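Local coordinates for probable aminotransferase (Pseudomonas aeruginosa, PDB 5YKR), which is a probable class-III aminotransferase that carries pyridoxal phosphate bound to a lysine, at residues P131-A142 against P293-A304; Y77-M88 against V422-T433. All blocks are in the same frame, centred on the assembly; numbering follows the deposited sequence.

Contact 1 (P131-A142 against P293-A304); sequences PYWQVTTSATDA and PSAVWGCSQAQA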
loop_
_atom_site.group_PDB
_atom_site.type_symbol
_atom_site.label_atom_id
_atom_site.label_comp_id
_atom_site.label_asym_id
_atom_site.label_seq_id
_atom_site.Cartn_x
_atom_site.Cartn_y
_atom_site.Cartn_z
ATOM N N PRO A 131 -2.880 23.430 0.376
ATOM C CA PRO A 131 -1.559 23.721 -0.126
ATOM C C PRO A 131 -0.504 22.609 -0.094
ATOM O O PRO A 131 0.370 22.628 -0.953
ATOM C CB PRO A 131 -1.072 24.874 0.765
ATOM C CG PRO A 131 -1.892 24.753 2.006
ATOM C CD PRO A 131 -3.200 24.252 1.571
ATOM N N TYR A 132 -0.581 21.635 0.832
ATOM C CA TYR A 132 0.529 20.711 1.032
ATOM C C TYR A 132 0.077 19.265 0.885
ATOM O O TYR A 132 -0.949 18.890 1.428
ATOM C CB TYR A 132 1.122 20.871 2.438
ATOM C CG TYR A 132 1.769 22.227 2.632
ATOM C CD1 TYR A 132 3.021 22.525 2.091
ATOM C CD2 TYR A 132 1.124 23.190 3.353
ATOM C CE1 TYR A 132 3.565 23.797 2.202
ATOM C CE2 TYR A 132 1.647 24.452 3.495
ATOM C CZ TYR A 132 2.874 24.764 2.948
ATOM O OH TYR A 132 3.434 25.989 3.107
ATOM N N TRP A 133 0.901 18.463 0.192
ATOM C CA TRP A 133 0.511 17.107 -0.200
ATOM C C TRP A 133 1.623 16.099 0.102
ATOM O O TRP A 133 2.796 16.451 0.312
ATOM C CB TRP A 133 0.201 17.096 -1.718
ATOM C CG TRP A 133 -0.953 17.976 -1.999
ATOM C CD1 TRP A 133 -0.934 19.337 -2.105
ATOM C CD2 TRP A 133 -2.345 17.591 -1.995
ATOM N NE1 TRP A 133 -2.227 19.824 -2.199
ATOM C CE2 TRP A 133 -3.102 18.778 -2.094
ATOM C CE3 TRP A 133 -3.017 16.366 -1.951
ATOM C CZ2 TRP A 133 -4.513 18.771 -2.142
ATOM C CZ3 TRP A 133 -4.415 16.368 -1.973
ATOM C CH2 TRP A 133 -5.145 17.561 -2.057
ATOM N N GLN A 134 1.212 14.834 0.135
ATOM C CA GLN A 134 2.098 13.674 0.180
ATOM C C GLN A 134 1.438 12.559 -0.626
ATOM O O GLN A 134 0.234 12.592 -0.895
ATOM C CB GLN A 134 2.328 13.199 1.628
ATOM C CG GLN A 134 3.152 14.117 2.501
ATOM C CD GLN A 134 4.632 14.148 2.170
ATOM O OE1 GLN A 134 5.400 13.371 2.751
ATOM N NE2 GLN A 134 5.072 15.105 1.261
ATOM N N VAL A 135 2.219 11.570 -1.025
ATOM C CA VAL A 135 1.744 10.390 -1.775
ATOM C C VAL A 135 1.976 9.134 -0.993
ATOM O O VAL A 135 3.018 8.987 -0.327
ATOM C CB VAL A 135 2.480 10.282 -3.126
ATOM C CG1 VAL A 135 2.057 9.081 -3.950
ATOM C CG2 VAL A 135 2.318 11.546 -3.920
ATOM N N THR A 136 1.025 8.234 -1.055
ATOM C CA THR A 136 1.113 6.891 -0.467
ATOM C C THR A 136 0.897 5.815 -1.555
ATOM O O THR A 136 0.603 6.151 -2.716
ATOM C CB THR A 136 0.108 6.700 0.653
ATOM O OG1 THR A 136 -1.192 6.729 0.065
ATOM C CG2 THR A 136 0.262 7.722 1.767
ATOM N N THR A 137 0.925 4.545 -1.162
ATOM C CA THR A 137 0.584 3.447 -2.109
ATOM C C THR A 137 -0.860 3.004 -2.038
ATOM O O THR A 137 -1.227 2.085 -2.767
ATOM C CB THR A 137 1.571 2.274 -1.948
ATOM O OG1 THR A 137 1.551 1.796 -0.622
ATOM C CG2 THR A 137 2.975 2.685 -2.297
ATOM N N SER A 138 -1.665 3.627 -1.188
ATOM C CA SER A 138 -3.130 3.307 -1.130
ATOM C C SER A 138 -3.881 4.349 -0.313
ATOM O O SER A 138 -3.324 5.001 0.549
ATOM C CB SER A 138 -3.343 1.964 -0.455
ATOM O OG SER A 138 -3.004 1.993 0.935
ATOM N N ALA A 139 -5.179 4.445 -0.564
ATOM C CA ALA A 139 -6.043 5.278 0.248
ATOM C C ALA A 139 -6.004 4.852 1.715
ATOM O O ALA A 139 -6.016 5.681 2.601
ATOM C CB ALA A 139 -7.463 5.290 -0.274
ATOM N N THR A 140 -5.996 3.540 1.957
ATOM C CA THR A 140 -5.858 3.089 3.339
ATOM C C THR A 140 -4.665 3.732 4.028
ATOM O O THR A 140 -4.799 4.244 5.167
ATOM C CB THR A 140 -5.690 1.560 3.391
ATOM O OG1 THR A 140 -6.895 0.919 2.971
ATOM C CG2 THR A 140 -5.353 1.105 4.780
ATOM N N ASP A 141 -3.520 3.707 3.367
ATOM C CA ASP A 141 -2.328 4.229 4.004
ATOM C C ASP A 141 -2.414 5.740 4.199
ATOM O O ASP A 141 -1.950 6.260 5.206
ATOM C CB ASP A 141 -1.091 3.875 3.193
ATOM C CG ASP A 141 -0.659 2.455 3.366
ATOM O OD1 ASP A 141 -1.271 1.688 4.159
ATOM O OD2 ASP A 141 0.376 2.116 2.720
ATOM N N ALA A 142 -2.998 6.459 3.235
ATOM C CA ALA A 142 -3.226 7.874 3.426
ATOM C C ALA A 142 -4.038 8.133 4.701
ATOM O O ALA A 142 -3.669 8.945 5.548
ATOM C CB ALA A 142 -3.868 8.515 2.207
ATOM N N PRO A 293 -1.000 1.186 -7.772
ATOM C CA PRO A 293 -1.446 1.488 -6.396
ATOM C C PRO A 293 -0.919 2.830 -5.932
ATOM O O PRO A 293 0.291 3.069 -5.931
ATOM C CB PRO A 293 -0.856 0.323 -5.584
ATOM C CG PRO A 293 -0.818 -0.823 -6.579
ATOM C CD PRO A 293 -0.426 -0.177 -7.886
ATOM N N SER A 294 -1.825 3.712 -5.521
ATOM C CA SER A 294 -1.466 5.092 -5.186
ATOM C C SER A 294 -2.588 5.778 -4.447
ATOM O O SER A 294 -3.762 5.366 -4.539
ATOM C CB SER A 294 -1.176 5.921 -6.439
ATOM O OG SER A 294 -0.272 5.362 -7.365
ATOM N N ALA A 295 -2.214 6.815 -3.701
ATOM C CA ALA A 295 -3.173 7.797 -3.213
ATOM C C ALA A 295 -2.409 9.085 -2.941
ATOM O O ALA A 295 -1.169 9.072 -2.796
ATOM C CB ALA A 295 -3.880 7.314 -1.933
ATOM N N VAL A 296 -3.168 10.185 -2.827
ATOM C CA VAL A 296 -2.627 11.424 -2.332
ATOM C C VAL A 296 -3.381 11.841 -1.084
ATOM O O VAL A 296 -4.577 11.512 -0.908
ATOM C CB VAL A 296 -2.706 12.555 -3.395
ATOM C CG1 VAL A 296 -1.816 12.234 -4.587
ATOM C CG2 VAL A 296 -4.149 12.836 -3.851
ATOM N N TRP A 297 -2.720 12.602 -0.230
ATOM C CA TRP A 297 -3.385 13.309 0.814
ATOM C C TRP A 297 -2.845 14.699 0.908
ATOM O O TRP A 297 -1.662 14.920 0.687
ATOM C CB TRP A 297 -3.383 12.576 2.131
ATOM C CG TRP A 297 -2.127 12.359 2.789
ATOM C CD1 TRP A 297 -1.338 11.265 2.698
ATOM C CD2 TRP A 297 -1.517 13.249 3.725
ATOM N NE1 TRP A 297 -0.244 11.407 3.533
ATOM C CE2 TRP A 297 -0.327 12.622 4.179
ATOM C CE3 TRP A 297 -1.848 14.525 4.225
ATOM C CZ2 TRP A 297 0.540 13.224 5.093
ATOM C CZ3 TRP A 297 -0.992 15.107 5.147
ATOM C CH2 TRP A 297 0.144 14.456 5.589
ATOM N N GLY A 298 -3.723 15.604 1.272
ATOM C CA GLY A 298 -3.390 17.023 1.406
ATOM C C GLY A 298 -3.870 17.613 2.702
ATOM O O GLY A 298 -4.749 17.041 3.340
ATOM N N CYS A 299 -3.232 18.723 3.108
ATOM C CA CYS A 299 -3.655 19.406 4.325
ATOM C C CYS A 299 -3.519 20.886 4.202
ATOM O O CYS A 299 -2.770 21.419 3.354
ATOM C CB CYS A 299 -2.888 18.894 5.522
ATOM S SG CYS A 299 -1.123 19.307 5.590
ATOM N N SER A 300 -4.265 21.557 5.064
ATOM C CA SER A 300 -4.208 23.039 5.128
ATOM C C SER A 300 -2.856 23.512 5.655
ATOM O O SER A 300 -2.110 22.757 6.298
ATOM C CB SER A 300 -5.300 23.572 6.032
ATOM O OG SER A 300 -4.997 23.260 7.393
ATOM N N GLN A 301 -2.532 24.772 5.403
ATOM C CA GLN A 301 -1.327 25.345 5.991
ATOM C C GLN A 301 -1.376 25.290 7.525
ATOM O O GLN A 301 -0.344 25.050 8.151
ATOM C CB GLN A 301 -1.106 26.787 5.522
ATOM C CG GLN A 301 0.144 27.427 6.154
ATOM C CD GLN A 301 0.581 28.705 5.552
ATOM O OE1 GLN A 301 0.654 28.856 4.370
ATOM N NE2 GLN A 301 1.027 29.580 6.410
ATOM N N ALA A 302 -2.534 25.541 8.142
ATOM C CA ALA A 302 -2.628 25.493 9.586
ATOM C C ALA A 302 -2.277 24.119 10.133
ATOM O O ALA A 302 -1.533 23.997 11.133
ATOM C CB ALA A 302 -4.030 25.927 10.038
ATOM N N GLN A 303 -2.721 23.069 9.446
ATOM C CA GLN A 303 -2.365 21.719 9.890
ATOM C C GLN A 303 -0.870 21.455 9.661
ATOM O O GLN A 303 -0.199 20.836 10.502
ATOM C CB GLN A 303 -3.217 20.650 9.193
ATOM C CG GLN A 303 -4.700 20.689 9.468
ATOM C CD GLN A 303 -5.050 20.671 10.930
ATOM O OE1 GLN A 303 -4.560 19.821 11.684
ATOM N NE2 GLN A 303 -5.954 21.571 11.330
ATOM N N ALA A 304 -0.364 21.868 8.501
ATOM C CA ALA A 304 1.053 21.677 8.179
ATOM C C ALA A 304 1.938 22.296 9.267
ATOM O O ALA A 304 2.893 21.656 9.730
ATOM C CB ALA A 304 1.379 22.253 6.799
HETATM O O HOH W 1 0.976 27.694 2.067
HETATM O O HOH W 2 -6.066 3.320 -3.137
#

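Contact 2 (Y77-M88 against V422-T433); sequences YVDFALGDSGAM and VLLTPFHNMALT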
loop_
_atom_site.group_PDB
_atom_site.type_symbol
_atom_site.label_atom_id
_atom_site.label_comp_id
_atom_site.label_asym_id
_atom_site.label_seq_id
_atom_site.Cartn_x
_atom_site.Cartn_y
_atom_site.Cartn_z
ATOM N N TYR A 77 -18.007 -7.724 -22.490
ATOM C CA TYR A 77 -18.784 -7.029 -21.497
ATOM C C TYR A 77 -18.641 -5.525 -21.663
ATOM O O TYR A 77 -17.575 -5.050 -22.091
ATOM C CB TYR A 77 -18.300 -7.383 -20.069
ATOM C CG TYR A 77 -18.204 -8.863 -19.792
ATOM C CD1 TYR A 77 -17.104 -9.583 -20.198
ATOM C CD2 TYR A 77 -19.241 -9.554 -19.168
ATOM C CE1 TYR A 77 -17.031 -10.965 -20.023
ATOM C CE2 TYR A 77 -19.154 -10.908 -18.918
ATOM C CZ TYR A 77 -18.050 -11.625 -19.354
ATOM O OH TYR A 77 -18.025 -12.987 -19.112
ATOM N N VAL A 78 -19.690 -4.797 -21.288
ATOM C CA VAL A 78 -19.566 -3.400 -20.931
ATOM C C VAL A 78 -19.353 -3.365 -19.405
ATOM O O VAL A 78 -19.997 -4.078 -18.621
ATOM C CB VAL A 78 -20.730 -2.471 -21.328
ATOM C CG1 VAL A 78 -22.020 -3.033 -20.981
ATOM C CG2 VAL A 78 -20.608 -1.130 -20.645
ATOM N N ASP A 79 -18.363 -2.566 -19.009
ATOM C CA ASP A 79 -17.871 -2.524 -17.636
ATOM C C ASP A 79 -18.314 -1.267 -16.940
ATOM O O ASP A 79 -17.811 -0.151 -17.229
ATOM C CB ASP A 79 -16.350 -2.671 -17.652
ATOM C CG ASP A 79 -15.769 -2.927 -16.284
ATOM O OD1 ASP A 79 -16.526 -2.916 -15.283
ATOM O OD2 ASP A 79 -14.520 -3.092 -16.186
ATOM N N PHE A 80 -19.259 -1.432 -15.988
ATOM C CA PHE A 80 -19.649 -0.399 -15.037
ATOM C C PHE A 80 -19.019 -0.568 -13.632
ATOM O O PHE A 80 -19.289 0.212 -12.712
ATOM C CB PHE A 80 -21.203 -0.340 -14.906
ATOM C CG PHE A 80 -21.922 0.202 -16.112
ATOM C CD1 PHE A 80 -21.970 1.550 -16.339
ATOM C CD2 PHE A 80 -22.468 -0.636 -17.057
ATOM C CE1 PHE A 80 -22.616 2.073 -17.434
ATOM C CE2 PHE A 80 -23.120 -0.112 -18.173
ATOM C CZ PHE A 80 -23.205 1.220 -18.335
ATOM N N ALA A 81 -18.218 -1.627 -13.501
ATOM C CA ALA A 81 -17.463 -1.914 -12.264
ATOM C C ALA A 81 -16.132 -1.171 -12.204
ATOM O O ALA A 81 -15.742 -0.628 -11.159
ATOM C CB ALA A 81 -17.206 -3.411 -12.188
ATOM N N LEU A 82 -15.449 -1.164 -13.358
ATOM C CA LEU A 82 -14.228 -0.351 -13.569
ATOM C C LEU A 82 -13.219 -0.576 -12.434
ATOM O O LEU A 82 -12.741 0.379 -11.782
ATOM C CB LEU A 82 -14.585 1.110 -13.769
ATOM C CG LEU A 82 -15.416 1.382 -15.024
ATOM C CD1 LEU A 82 -15.849 2.850 -15.080
ATOM C CD2 LEU A 82 -14.634 1.003 -16.290
ATOM N N GLY A 83 -12.915 -1.849 -12.181
ATOM C CA GLY A 83 -11.888 -2.164 -11.174
ATOM C C GLY A 83 -12.310 -1.782 -9.767
ATOM O O GLY A 83 -11.498 -1.460 -8.923
ATOM N N ASP A 84 -13.599 -1.872 -9.496
ATOM C CA ASP A 84 -14.183 -1.346 -8.248
ATOM C C ASP A 84 -13.755 0.083 -8.010
ATOM O O ASP A 84 -13.293 0.439 -6.923
ATOM C CB ASP A 84 -13.879 -2.263 -7.055
ATOM C CG ASP A 84 -14.680 -1.920 -5.855
ATOM O OD1 ASP A 84 -15.937 -1.692 -6.029
ATOM O OD2 ASP A 84 -14.117 -1.943 -4.744
ATOM N N SER A 85 -13.852 0.880 -9.090
ATOM C CA SER A 85 -13.476 2.294 -9.108
ATOM C C SER A 85 -11.960 2.562 -9.307
ATOM O O SER A 85 -11.590 3.691 -9.580
ATOM C CB SER A 85 -14.084 3.073 -7.927
ATOM O OG SER A 85 -15.456 2.766 -7.856
ATOM N N GLY A 86 -11.100 1.521 -9.227
ATOM C CA GLY A 86 -9.666 1.696 -9.509
ATOM C C GLY A 86 -9.388 2.154 -10.953
ATOM O O GLY A 86 -8.371 2.756 -11.260
ATOM N N ALA A 87 -10.300 1.823 -11.836
ATOM C CA ALA A 87 -10.269 2.235 -13.243
ATOM C C ALA A 87 -11.418 3.196 -13.599
ATOM O O ALA A 87 -12.001 3.125 -14.678
ATOM C CB ALA A 87 -10.275 1.005 -14.175
ATOM N N MET A 88 -11.758 4.076 -12.673
ATOM C CA MET A 88 -12.884 4.986 -12.813
ATOM C C MET A 88 -12.956 5.738 -14.138
ATOM O O MET A 88 -14.075 6.007 -14.637
ATOM C CB MET A 88 -12.839 6.016 -11.661
ATOM C CG MET A 88 -13.819 7.150 -11.817
ATOM S SD MET A 88 -13.832 8.154 -10.347
ATOM C CE MET A 88 -14.936 9.391 -10.931
ATOM N N VAL A 422 -22.836 -7.419 -18.970
ATOM C CA VAL A 422 -22.675 -6.177 -18.211
ATOM C C VAL A 422 -22.011 -6.523 -16.858
ATOM O O VAL A 422 -22.546 -7.341 -16.080
ATOM C CB VAL A 422 -23.991 -5.463 -17.973
ATOM C CG1 VAL A 422 -23.797 -4.307 -17.011
ATOM C CG2 VAL A 422 -24.604 -4.995 -19.300
ATOM N N LEU A 423 -20.868 -5.912 -16.579
ATOM C CA LEU A 423 -20.221 -6.067 -15.284
ATOM C C LEU A 423 -20.551 -4.920 -14.326
ATOM O O LEU A 423 -20.376 -3.754 -14.645
ATOM C CB LEU A 423 -18.678 -6.091 -15.469
ATOM C CG LEU A 423 -18.135 -7.228 -16.306
ATOM C CD1 LEU A 423 -16.646 -7.083 -16.570
ATOM C CD2 LEU A 423 -18.433 -8.551 -15.652
ATOM N N LEU A 424 -20.937 -5.302 -13.138
ATOM C CA LEU A 424 -21.169 -4.414 -12.017
ATOM C C LEU A 424 -20.276 -4.881 -10.879
ATOM O O LEU A 424 -20.107 -6.099 -10.663
ATOM C CB LEU A 424 -22.622 -4.482 -11.555
ATOM C CG LEU A 424 -23.566 -4.021 -12.645
ATOM C CD1 LEU A 424 -24.963 -4.500 -12.295
ATOM C CD2 LEU A 424 -23.516 -2.534 -12.808
ATOM N N THR A 425 -19.718 -3.953 -10.111
ATOM C CA THR A 425 -18.862 -4.353 -9.025
ATOM C C THR A 425 -19.612 -5.201 -8.024
ATOM O O THR A 425 -20.762 -4.887 -7.694
ATOM C CB THR A 425 -18.178 -3.172 -8.367
ATOM O OG1 THR A 425 -17.274 -3.670 -7.370
ATOM C CG2 THR A 425 -19.152 -2.211 -7.715
ATOM N N PRO A 426 -18.992 -6.287 -7.536
ATOM C CA PRO A 426 -19.796 -7.179 -6.703
ATOM C C PRO A 426 -20.061 -6.639 -5.349
ATOM O O PRO A 426 -20.914 -7.172 -4.656
ATOM C CB PRO A 426 -18.973 -8.453 -6.635
ATOM C CG PRO A 426 -17.614 -8.062 -6.957
ATOM C CD PRO A 426 -17.700 -6.879 -7.888
ATOM N N PHE A 427 -19.376 -5.577 -4.952
ATOM C CA PHE A 427 -19.437 -5.100 -3.546
ATOM C C PHE A 427 -20.471 -4.051 -3.295
ATOM O O PHE A 427 -20.627 -3.594 -2.180
ATOM C CB PHE A 427 -18.067 -4.563 -3.095
ATOM C CG PHE A 427 -16.925 -5.422 -3.524
ATOM C CD1 PHE A 427 -16.836 -6.725 -3.131
ATOM C CD2 PHE A 427 -15.939 -4.924 -4.360
ATOM C CE1 PHE A 427 -15.779 -7.541 -3.586
ATOM C CE2 PHE A 427 -14.909 -5.693 -4.780
ATOM C CZ PHE A 427 -14.832 -7.019 -4.438
ATOM N N HIS A 428 -21.162 -3.622 -4.361
ATOM C CA HIS A 428 -22.108 -2.499 -4.256
ATOM C C HIS A 428 -23.282 -2.810 -5.188
ATOM O O HIS A 428 -23.173 -3.676 -6.028
ATOM C CB HIS A 428 -21.426 -1.152 -4.671
ATOM C CG HIS A 428 -20.203 -0.792 -3.870
ATOM N ND1 HIS A 428 -18.888 -0.997 -4.259
ATOM C CD2 HIS A 428 -20.144 -0.294 -2.622
ATOM C CE1 HIS A 428 -18.086 -0.611 -3.265
ATOM N NE2 HIS A 428 -18.824 -0.144 -2.281
ATOM N N ASN A 429 -24.333 -2.005 -5.155
ATOM C CA ASN A 429 -25.379 -2.019 -6.181
ATOM C C ASN A 429 -25.226 -0.770 -7.036
ATOM O O ASN A 429 -26.194 -0.008 -7.276
ATOM C CB ASN A 429 -26.765 -2.080 -5.529
ATOM C CG ASN A 429 -26.952 -3.353 -4.749
ATOM O OD1 ASN A 429 -26.955 -4.448 -5.355
ATOM N ND2 ASN A 429 -27.080 -3.242 -3.389
ATOM N N MET A 430 -23.979 -0.528 -7.473
ATOM C CA MET A 430 -23.622 0.729 -8.127
ATOM C C MET A 430 -23.208 0.468 -9.580
ATOM O O MET A 430 -22.830 -0.615 -9.952
ATOM C CB MET A 430 -22.478 1.500 -7.384
ATOM C CG MET A 430 -21.055 0.990 -7.616
ATOM S SD MET A 430 -20.249 1.874 -8.962
ATOM C CE MET A 430 -18.624 1.122 -8.927
ATOM N N ALA A 431 -23.288 1.536 -10.379
ATOM C CA ALA A 431 -22.713 1.590 -11.723
ATOM C C ALA A 431 -21.987 2.923 -11.826
ATOM O O ALA A 431 -22.456 3.965 -11.326
ATOM C CB ALA A 431 -23.813 1.546 -12.784
ATOM N N LEU A 432 -20.815 2.862 -12.451
ATOM C CA LEU A 432 -19.960 4.004 -12.622
ATOM C C LEU A 432 -19.739 4.225 -14.126
ATOM O O LEU A 432 -19.393 3.273 -14.848
ATOM C CB LEU A 432 -18.614 3.668 -11.903
ATOM C CG LEU A 432 -17.577 4.784 -11.804
ATOM C CD1 LEU A 432 -18.056 6.070 -11.107
ATOM C CD2 LEU A 432 -16.393 4.197 -11.098
ATOM N N THR A 433 -19.893 5.462 -14.566
ATOM C CA THR A 433 -19.626 5.817 -15.961
ATOM C C THR A 433 -18.230 6.419 -16.101
ATOM O O THR A 433 -17.680 6.959 -15.148
ATOM C CB THR A 433 -20.667 6.820 -16.488
ATOM O OG1 THR A 433 -20.594 8.010 -15.718
ATOM C CG2 THR A 433 -22.051 6.251 -16.392
HETATM O O HOH W 3 -18.657 2.488 -17.524
HETATM O O HOH W 4 -20.388 -1.311 -10.784
#

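Contact 1 (P131-A142 against P293-A304)
Trp133 lays the six-membered half of its indole over the backbone of Gly298, whose CA lies 3.5 Å from the centroid of that ring in a CH-pi contact close to the ring normal. With CG of Trp133 opposite its own carbonyl carbon (chi1 -63°), the ring reaches across the adjoining strand, and with no side chain on Gly298 it can lie directly on the backbone. CZ3 of Trp133 also meets CG2 of Val296 at 4.0 Å, while Leu130 O accepts from its NE1. On the other face of the sheet Trp297 holds its CG between backbone N and carbonyl carbon (chi1 65°), which sets its indole alongside Gln134. Gln134 CB sits over one face of the Trp297 five-membered ring, 4.0 Å from its centroid; Thr136 CG2 comes in at the ring edge, and Ala142 CB packs 3.8 Å from Trp297 CD1. The bent Gln134 chain leads its amide away from the indole, so that NE2 donates to Trp133 O (2.8 Å) on a lone pair in the carbonyl plane. Thr136 OG1 gives its proton to Ser138 O at 2.8 Å, an oxygen that Ala142 N shares, tying strand to helix; the small Ala295 methyl fits beside that hydroxyl. Farther along, Tyr132 CD2 rests 3.6 Å from Ala304 CB, and a water links Tyr132 OH to Gln301 OE1. In this fold-type I aminotransferase, strand 132-136 is the last of the seven-stranded sheet within its chain, and Trp133 and Val135 bond onward to the second subunit's backbone. Antiparallel backbone hydrogen bonds thus hold 132-136 to 295-299 while apolar packing fills both faces, and the buried Gln134 NE2 is used twice, by Trp133 O and by Ala45 O of the second subunit.

Contact 2 (Y77-M88 against V422-T433)
Asp84 and Thr425 both extend a polar branch trans to the backbone N, CG of Asp84 at chi1 -168° and OG1 of Thr425 at chi1 -176°, and this brings hydroxyl and carboxylate together. Thr425 OG1 donates to Asp84 OD1 at 2.7 Å, coming from above the carboxylate plane. The His428 ring lies nearly coplanar with that carboxylate and turns its edge to OD1, whereas the Phe427 ring stands steeply to it, CD2 lying 3.5 Å from Asp84 OD2. The chain reaches this corner from a short parallel pairing of 76-79 with 422-423, the end of a four-stranded mixed sheet, in which Leu423 N bonds to Val78 O (2.9 Å) and Phe80 N to Leu423 O (2.9 Å). An Asx turn follows: Asp79 OD1 takes Ala81 N and Leu82 N from the same face of its plane, while OD2 is hydrogen-bonded to His91, so aspartate fixes the bend. Phe80 fills the angle between the two strands of 422-433, with CD2 3.9 Å from Val422 CG1 and CB 3.9 Å from Ala431 CB; its own carbonyl receives Leu432 N. Ala81 is small enough for CB to lie 3.3 Å from Thr425 N. A water donates to both Phe80 O and Met430 O and accepts from Thr425 N.

Overall arrangement
Contact 2 closes a long loop of chain within which contact 1 is nested, and the two lie on opposite sides of the chain's centre. Their centres are 26 Å apart and their nearest atoms about 8 Å apart, so they do not touch. Both approach the cofactor-bearing lysine at position 286, contact 1 directly and contact 2 only through its neighbour: Thr140, at the start of the helix following strand 132-136, hydrogen-bonds to the cofactor phosphate, while Met88 packs on Cys287. Both contacts also meet the second subunit, contact 1 through Gln134 and Thr137, contact 2 through Asp84 and Phe427, consistent with an active site built close to the dimer interface.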